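Long-range contact in Lys-gingipain W83 (Porphyromonas gingivalis, PDB 3M1H), which cleaves proteins after lysine as a secreted cysteine protease and possible virulence factor, and carries adhesin domains that are haemolytic in vitro, this chain being the K3 cleaved adhesin domain: residues K19-D24 with D65-T70. Numbering follows the deposited sequence.
Sequences KTIDAD and DNYLVT. Unlike the reference sequence in segment 19-24: Asp24 (reference His). With CA (calcium ion), chain E.
Ile21 pairs with Tyr67, and Lys19 with Val69, in an antiparallel strand pair at one border of a five-stranded sheet of the adhesin jelly roll. A calcium ion joins the two segments at the Asp22-Asn66 end. Ile21 N and O both bond to Tyr67; the Tyr67 N to Ile21 O bond is 2.9 Å and nearly straight (171°). Lys19 and Val69 bond likewise. On the face of Ile21 and Tyr67, CD1 of Ile21 lies 3.9 Å from Val69 CG2. CB of Ala23 meets Tyr67 CE2 at the ring edge, 3.7 Å away.

Asp22 OD1 binds the calcium ion at 2.3 Å and Asn66 OD1 at 2.4 Å, side by side. Asp24, which differs from the reference sequence, gives it both carboxylate oxygens, OD2 at a longer 2.8 Å. With CG of Asp24 between its backbone N and carbonyl carbon (chi1 60°), Asp24 OD1 also accepts a 2.8 Å bond from Asp65 N, from above the carboxylate plane. A water, Asp26 and Asn28 complete the site. Asn66 ND2 is held by Ser52, and Asp22 OD2 by Gly27 N. Strand 19-22 is outermost in the sheet, while strand 65-69 is also hydrogen-bonded to strand 154-160, where Arg158 forms a salt bridge with Asp65.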
loop_
_atom_site.group_PDB
_atom_site.type_symbol
_atom_site.label_atom_id
_atom_site.label_comp_id
_atom_site.label_asym_id
_atom_site.label_seq_id
_atom_site.Cartn_x
_atom_site.Cartn_y
_atom_site.Cartn_z
ATOM N N LYS A 19 5.952 9.601 3.551
ATOM C CA LYS A 19 6.922 9.708 2.474
ATOM C C LYS A 19 6.685 8.618 1.456
ATOM O O LYS A 19 6.415 7.471 1.808
ATOM C CB LYS A 19 8.328 9.550 3.052
ATOM C CG LYS A 19 9.477 9.470 2.126
ATOM C CD LYS A 19 10.688 9.099 3.029
ATOM C CE LYS A 19 11.953 9.059 2.279
ATOM N NZ LYS A 19 13.145 9.013 3.138
ATOM N N THR A 20 6.769 8.989 0.188
ATOM C CA THR A 20 6.788 8.027 -0.905
ATOM C C THR A 20 8.234 7.830 -1.355
ATOM O O THR A 20 9.026 8.767 -1.407
ATOM C CB THR A 20 5.888 8.466 -2.102
ATOM O OG1 THR A 20 6.294 9.750 -2.611
ATOM C CG2 THR A 20 4.366 8.508 -1.735
ATOM N N ILE A 21 8.548 6.587 -1.716
ATOM C CA ILE A 21 9.851 6.269 -2.313
ATOM C C ILE A 21 9.594 5.565 -3.652
ATOM O O ILE A 21 8.950 4.514 -3.692
ATOM C CB ILE A 21 10.724 5.378 -1.420
ATOM C CG1 ILE A 21 10.941 6.003 -0.045
ATOM C CG2 ILE A 21 12.083 5.189 -2.103
ATOM C CD1 ILE A 21 11.624 5.059 0.931
ATOM N N ASP A 22 10.048 6.182 -4.744
ATOM C CA ASP A 22 9.962 5.578 -6.087
ATOM C C ASP A 22 11.266 4.827 -6.376
ATOM O O ASP A 22 12.178 5.364 -7.033
ATOM C CB ASP A 22 9.713 6.659 -7.135
ATOM C CG ASP A 22 9.560 6.106 -8.515
ATOM O OD1 ASP A 22 9.381 4.855 -8.694
ATOM O OD2 ASP A 22 9.641 6.947 -9.444
ATOM N N ALA A 23 11.394 3.615 -5.841
ATOM C CA ALA A 23 12.685 2.904 -5.952
ATOM C C ALA A 23 12.994 2.418 -7.348
ATOM O O ALA A 23 14.169 2.418 -7.740
ATOM C CB ALA A 23 12.843 1.777 -4.911
ATOM N N ASP A 24 11.988 2.066 -8.137
ATOM C CA ASP A 24 12.252 1.666 -9.523
ATOM C C ASP A 24 12.529 2.848 -10.473
ATOM O O ASP A 24 13.122 2.674 -11.559
ATOM C CB ASP A 24 11.076 0.859 -10.053
ATOM C CG ASP A 24 9.810 1.663 -10.023
ATOM O OD1 ASP A 24 9.220 1.727 -8.881
ATOM O OD2 ASP A 24 9.415 2.252 -11.052
ATOM N N ASP A 65 8.451 -0.658 -7.748
ATOM C CA ASP A 65 9.116 -0.886 -6.481
ATOM C C ASP A 65 8.871 0.408 -5.721
ATOM O O ASP A 65 9.724 1.293 -5.653
ATOM C CB ASP A 65 10.617 -1.225 -6.635
ATOM C CG ASP A 65 11.263 -1.654 -5.320
ATOM O OD1 ASP A 65 10.609 -1.632 -4.254
ATOM O OD2 ASP A 65 12.443 -2.025 -5.297
ATOM N N ASN A 66 7.648 0.504 -5.203
ATOM C CA ASN A 66 7.125 1.729 -4.607
ATOM C C ASN A 66 6.917 1.541 -3.121
ATOM O O ASN A 66 6.228 0.622 -2.698
ATOM C CB ASN A 66 5.781 2.087 -5.231
ATOM C CG ASN A 66 5.836 2.352 -6.713
ATOM O OD1 ASN A 66 6.900 2.648 -7.289
ATOM N ND2 ASN A 66 4.672 2.254 -7.357
ATOM N N TYR A 67 7.466 2.452 -2.323
ATOM C CA TYR A 67 7.238 2.461 -0.861
ATOM C C TYR A 67 6.370 3.623 -0.450
ATOM O O TYR A 67 6.431 4.716 -1.022
ATOM C CB TYR A 67 8.533 2.573 -0.052
ATOM C CG TYR A 67 9.594 1.528 -0.319
ATOM C CD1 TYR A 67 9.964 0.648 0.677
ATOM C CD2 TYR A 67 10.294 1.463 -1.532
ATOM C CE1 TYR A 67 10.990 -0.297 0.480
ATOM C CE2 TYR A 67 11.316 0.507 -1.734
ATOM C CZ TYR A 67 11.647 -0.364 -0.718
ATOM O OH TYR A 67 12.657 -1.316 -0.843
ATOM N N LEU A 68 5.579 3.336 0.571
ATOM C CA LEU A 68 4.796 4.337 1.324
ATOM C C LEU A 68 5.214 4.200 2.774
ATOM O O LEU A 68 5.002 3.154 3.371
ATOM C CB LEU A 68 3.302 4.088 1.146
ATOM C CG LEU A 68 2.376 5.023 1.941
ATOM C CD1 LEU A 68 2.470 6.457 1.419
ATOM C CD2 LEU A 68 0.917 4.521 1.877
ATOM N N VAL A 69 5.823 5.258 3.322
ATOM C CA VAL A 69 6.453 5.237 4.644
ATOM C C VAL A 69 5.700 6.175 5.599
ATOM O O VAL A 69 5.340 7.294 5.236
ATOM C CB VAL A 69 7.944 5.607 4.557
ATOM C CG1 VAL A 69 8.607 5.342 5.933
ATOM C CG2 VAL A 69 8.658 4.805 3.426
ATOM N N THR A 70 5.431 5.680 6.795
ATOM C CA THR A 70 4.789 6.467 7.831
ATOM C C THR A 70 5.684 7.611 8.287
ATOM O O THR A 70 6.896 7.608 8.067
ATOM C CB THR A 70 4.486 5.593 9.082
ATOM O OG1 THR A 70 5.706 5.144 9.680
ATOM C CG2 THR A 70 3.617 4.393 8.724
HETATM CA CA CA E . 7.637 3.507 -9.350
HETATM O O HOH W 1 6.091 2.102 -10.477
#